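Local structure of cytokinin riboside 5'-monophosphate phosphoribohydrolase (Streptomyces coelicolor, 5ZI9) at residues P199-V212 against L232-V246. The protein is a member of the SLOG clan, with a Rossmann-like alpha/beta fold built round a parallel sheet. Sequence-based numbering, arbitrary orientation.
Sequences PIVLFGSEYWGGLV and LFHVTDDVDEAVALV
Val201 packs its two methyls against the side of helix 239-246 that faces the sheet: its CG1 meets Ala242 CB at 3.7 Å, and its CG2 reaches Val246 CG2 at the same distance. With CG1 anti to the backbone N (chi1 175°), the two methyls fork along the helix, one per turn. Strands 200-203 and 234-236 run parallel, joined by four backbone hydrogen bonds that alternate in direction; Leu202 gives its N-H to His234 O and takes one from Thr236 N. This is the tight part of the contact; Ala242 also touches Leu96 of helix 88-102. On the other side of the strands the packing is apolar too. Val212 CG2 comes in at the edge of the Phe233 ring, 3.6 Å from CE2, while Leu202 CG approaches CD2 of that ring obliquely. Toward the C-terminal strand ends the contact opens to solvent and turns polar. Here exposed Asp237 spans the start of helix 205-212 with both carboxylate oxygens: OD1 accepts from Ser205 N at 2.7 Å, on its syn side but 29° out of plane, and OD2 takes Ser205 OG at a very short 2.5 Å, a length to be read with caution at this resolution. The helix N-terminus would probably favour the charged carboxylate. Nearby, the Phe203 ring lies with one face toward Thr236 O and Asp237 CA, and its CE2 touches Val239 CG2. Thr236 OG1 accepts from Asp238 N in an ST turn leading into helix 239-246. Strand 200-203, helix 205-220 and strand 234-236 thus form a beta-alpha-beta crossover at the margin of the chain's parallel, Rossmann-like sheet.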
# COMPACT_ATOMS: atom_id res chain seq x y z
N PRO B 199 -26.07 -14.71 16.66
CA PRO B 199 -26.47 -15.95 17.25
C PRO B 199 -25.43 -17.01 17.11
O PRO B 199 -24.87 -17.20 16.01
CB PRO B 199 -27.68 -16.37 16.42
CG PRO B 199 -27.58 -15.62 15.15
CD PRO B 199 -26.98 -14.32 15.57
N ILE B 200 -25.19 -17.71 18.22
CA ILE B 200 -24.26 -18.82 18.27
C ILE B 200 -25.05 -20.03 18.76
O ILE B 200 -25.57 -20.00 19.85
CB ILE B 200 -23.13 -18.50 19.25
CG1 ILE B 200 -22.33 -17.31 18.76
CG2 ILE B 200 -22.17 -19.66 19.38
CD1 ILE B 200 -21.46 -16.71 19.86
N VAL B 201 -25.09 -21.10 17.98
CA VAL B 201 -25.86 -22.28 18.32
C VAL B 201 -24.96 -23.51 18.34
O VAL B 201 -24.32 -23.80 17.36
CB VAL B 201 -26.96 -22.50 17.23
CG1 VAL B 201 -27.73 -23.81 17.46
CG2 VAL B 201 -27.89 -21.28 17.11
N LEU B 202 -24.97 -24.28 19.41
CA LEU B 202 -24.23 -25.55 19.43
C LEU B 202 -25.18 -26.71 19.17
O LEU B 202 -26.24 -26.75 19.71
CB LEU B 202 -23.54 -25.79 20.77
CG LEU B 202 -22.91 -24.63 21.58
CD1 LEU B 202 -21.91 -25.20 22.57
CD2 LEU B 202 -22.21 -23.59 20.73
N PHE B 203 -24.79 -27.68 18.36
CA PHE B 203 -25.62 -28.81 18.08
C PHE B 203 -25.05 -30.02 18.80
O PHE B 203 -23.89 -30.35 18.59
CB PHE B 203 -25.64 -29.07 16.59
CG PHE B 203 -26.71 -30.02 16.19
CD1 PHE B 203 -26.50 -31.41 16.26
CD2 PHE B 203 -27.95 -29.55 15.80
CE1 PHE B 203 -27.51 -32.30 15.92
CE2 PHE B 203 -28.96 -30.44 15.45
CZ PHE B 203 -28.73 -31.81 15.50
N GLY B 204 -25.86 -30.69 19.62
CA GLY B 204 -25.49 -31.95 20.27
C GLY B 204 -25.41 -31.79 21.77
O GLY B 204 -24.35 -31.55 22.30
N SER B 205 -26.51 -31.94 22.47
CA SER B 205 -26.51 -31.68 23.93
C SER B 205 -25.67 -32.69 24.78
O SER B 205 -25.09 -32.29 25.81
CB SER B 205 -27.95 -31.58 24.46
OG SER B 205 -28.63 -32.80 24.25
N GLU B 206 -25.59 -33.95 24.34
CA GLU B 206 -24.75 -34.95 25.03
C GLU B 206 -23.29 -34.69 24.78
O GLU B 206 -22.44 -34.96 25.65
CB GLU B 206 -25.07 -36.37 24.61
CG GLU B 206 -26.50 -36.72 24.97
CD GLU B 206 -26.84 -38.14 24.64
OE1 GLU B 206 -27.53 -38.38 23.61
OE2 GLU B 206 -26.40 -39.02 25.41
N TYR B 207 -22.99 -34.15 23.60
CA TYR B 207 -21.61 -33.76 23.29
C TYR B 207 -21.14 -32.52 24.09
O TYR B 207 -20.11 -32.58 24.78
CB TYR B 207 -21.46 -33.48 21.81
CG TYR B 207 -20.02 -33.27 21.45
CD1 TYR B 207 -19.16 -34.36 21.39
CD2 TYR B 207 -19.51 -32.00 21.21
CE1 TYR B 207 -17.82 -34.19 21.06
CE2 TYR B 207 -18.17 -31.81 20.89
CZ TYR B 207 -17.34 -32.92 20.81
OH TYR B 207 -16.02 -32.77 20.51
N TRP B 208 -21.91 -31.43 23.97
CA TRP B 208 -21.57 -30.14 24.59
C TRP B 208 -21.89 -30.00 26.07
O TRP B 208 -21.46 -29.02 26.70
CB TRP B 208 -22.24 -29.01 23.82
CG TRP B 208 -21.77 -28.92 22.38
CD1 TRP B 208 -22.49 -29.23 21.28
CD2 TRP B 208 -20.50 -28.48 21.91
NE1 TRP B 208 -21.76 -29.02 20.15
CE2 TRP B 208 -20.53 -28.55 20.51
CE3 TRP B 208 -19.33 -28.02 22.54
CZ2 TRP B 208 -19.44 -28.20 19.71
CZ3 TRP B 208 -18.24 -27.66 21.75
CH2 TRP B 208 -18.31 -27.76 20.34
N GLY B 209 -22.63 -30.95 26.63
CA GLY B 209 -23.10 -30.85 28.00
C GLY B 209 -22.02 -30.82 29.07
O GLY B 209 -22.15 -30.11 30.08
N GLY B 210 -20.96 -31.61 28.89
CA GLY B 210 -19.85 -31.59 29.85
C GLY B 210 -19.08 -30.28 29.84
O GLY B 210 -18.54 -29.86 30.87
N LEU B 211 -19.02 -29.64 28.68
CA LEU B 211 -18.37 -28.35 28.56
C LEU B 211 -19.20 -27.27 29.27
O LEU B 211 -18.70 -26.58 30.14
CB LEU B 211 -18.13 -27.98 27.08
CG LEU B 211 -17.54 -26.60 26.77
CD1 LEU B 211 -16.14 -26.51 27.38
CD2 LEU B 211 -17.52 -26.34 25.28
N VAL B 212 -20.47 -27.17 28.91
CA VAL B 212 -21.41 -26.25 29.57
C VAL B 212 -21.45 -26.44 31.10
O VAL B 212 -21.55 -25.48 31.84
CB VAL B 212 -22.82 -26.39 28.95
CG1 VAL B 212 -23.86 -25.64 29.77
CG2 VAL B 212 -22.84 -25.86 27.50
N LEU B 232 -25.38 -16.54 25.69
CA LEU B 232 -24.85 -16.08 24.40
C LEU B 232 -24.80 -17.17 23.36
O LEU B 232 -24.49 -16.91 22.20
CB LEU B 232 -23.46 -15.44 24.59
CG LEU B 232 -23.44 -14.25 25.57
CD1 LEU B 232 -22.01 -13.78 25.78
CD2 LEU B 232 -24.32 -13.12 25.04
N PHE B 233 -25.10 -18.40 23.78
CA PHE B 233 -25.28 -19.49 22.87
C PHE B 233 -26.50 -20.29 23.29
O PHE B 233 -26.97 -20.11 24.39
CB PHE B 233 -24.04 -20.36 22.84
CG PHE B 233 -23.64 -20.96 24.19
CD1 PHE B 233 -22.86 -20.25 25.09
CD2 PHE B 233 -24.00 -22.26 24.52
CE1 PHE B 233 -22.46 -20.82 26.29
CE2 PHE B 233 -23.60 -22.84 25.73
CZ PHE B 233 -22.83 -22.12 26.61
N HIS B 234 -27.02 -21.14 22.40
CA HIS B 234 -28.09 -22.09 22.74
C HIS B 234 -27.57 -23.48 22.38
O HIS B 234 -26.82 -23.63 21.45
CB HIS B 234 -29.44 -21.78 22.02
CG HIS B 234 -29.69 -20.31 21.77
ND1 HIS B 234 -30.70 -19.59 22.39
CD2 HIS B 234 -29.07 -19.42 20.94
CE1 HIS B 234 -30.69 -18.34 21.96
NE2 HIS B 234 -29.71 -18.20 21.09
N VAL B 235 -27.94 -24.47 23.16
CA VAL B 235 -27.63 -25.84 22.85
C VAL B 235 -28.92 -26.54 22.42
O VAL B 235 -29.94 -26.43 23.07
CB VAL B 235 -27.07 -26.54 24.08
CG1 VAL B 235 -26.73 -28.00 23.76
CG2 VAL B 235 -25.87 -25.78 24.60
N THR B 236 -28.85 -27.30 21.34
CA THR B 236 -30.01 -27.97 20.79
C THR B 236 -29.64 -29.29 20.12
O THR B 236 -28.48 -29.52 19.76
CB THR B 236 -30.74 -27.05 19.81
OG1 THR B 236 -32.00 -27.61 19.48
CG2 THR B 236 -29.96 -26.83 18.54
N ASP B 237 -30.62 -30.18 20.00
CA ASP B 237 -30.45 -31.38 19.22
C ASP B 237 -31.33 -31.33 17.99
O ASP B 237 -31.33 -32.28 17.24
CB ASP B 237 -30.77 -32.60 20.06
CG ASP B 237 -29.74 -32.83 21.15
OD1 ASP B 237 -28.51 -32.87 20.89
OD2 ASP B 237 -30.14 -32.99 22.30
N ASP B 238 -32.02 -30.22 17.75
CA ASP B 238 -33.01 -30.16 16.71
C ASP B 238 -32.53 -29.18 15.62
O ASP B 238 -32.33 -27.98 15.85
CB ASP B 238 -34.38 -29.75 17.28
CG ASP B 238 -35.44 -29.70 16.21
OD1 ASP B 238 -35.43 -30.57 15.33
OD2 ASP B 238 -36.26 -28.77 16.19
N VAL B 239 -32.38 -29.73 14.43
CA VAL B 239 -31.86 -28.98 13.32
C VAL B 239 -32.84 -27.87 13.00
O VAL B 239 -32.43 -26.73 12.79
CB VAL B 239 -31.63 -29.92 12.12
CG1 VAL B 239 -31.45 -29.15 10.82
CG2 VAL B 239 -30.43 -30.81 12.41
N ASP B 240 -34.13 -28.18 12.97
CA ASP B 240 -35.12 -27.12 12.67
C ASP B 240 -35.20 -26.01 13.75
O ASP B 240 -35.50 -24.84 13.42
CB ASP B 240 -36.50 -27.69 12.34
CG ASP B 240 -36.58 -28.21 10.94
OD1 ASP B 240 -36.20 -27.49 10.02
OD2 ASP B 240 -37.02 -29.35 10.74
N GLU B 241 -34.91 -26.35 15.02
CA GLU B 241 -34.76 -25.31 16.08
C GLU B 241 -33.51 -24.43 15.82
O GLU B 241 -33.61 -23.19 15.80
CB GLU B 241 -34.70 -25.95 17.47
CG GLU B 241 -34.75 -24.96 18.65
CD GLU B 241 -34.62 -25.64 20.02
OE1 GLU B 241 -34.83 -24.97 21.03
OE2 GLU B 241 -34.29 -26.82 20.13
N ALA B 242 -32.36 -25.07 15.58
CA ALA B 242 -31.12 -24.35 15.29
C ALA B 242 -31.29 -23.36 14.19
O ALA B 242 -30.87 -22.22 14.34
CB ALA B 242 -29.98 -25.29 14.95
N VAL B 243 -31.94 -23.78 13.11
CA VAL B 243 -32.14 -22.87 11.98
C VAL B 243 -33.05 -21.73 12.34
O VAL B 243 -32.86 -20.62 11.88
CB VAL B 243 -32.67 -23.60 10.73
CG1 VAL B 243 -32.97 -22.63 9.59
CG2 VAL B 243 -31.62 -24.60 10.27
N ALA B 244 -34.06 -22.00 13.15
CA ALA B 244 -35.01 -20.97 13.52
C ALA B 244 -34.36 -19.90 14.41
O ALA B 244 -34.58 -18.67 14.22
CB ALA B 244 -36.18 -21.61 14.25
N LEU B 245 -33.57 -20.38 15.37
CA LEU B 245 -32.82 -19.51 16.28
C LEU B 245 -31.96 -18.52 15.54
O LEU B 245 -31.98 -17.34 15.86
CB LEU B 245 -31.93 -20.31 17.22
CG LEU B 245 -32.70 -21.01 18.35
CD1 LEU B 245 -31.91 -22.18 18.93
CD2 LEU B 245 -33.07 -20.01 19.42
N VAL B 246 -31.24 -19.03 14.54
CA VAL B 246 -30.32 -18.22 13.78
C VAL B 246 -31.07 -17.18 12.94
O VAL B 246 -30.64 -16.03 12.90
CB VAL B 246 -29.38 -19.10 12.95
CG1 VAL B 246 -28.90 -18.39 11.72
CG2 VAL B 246 -28.20 -19.54 13.81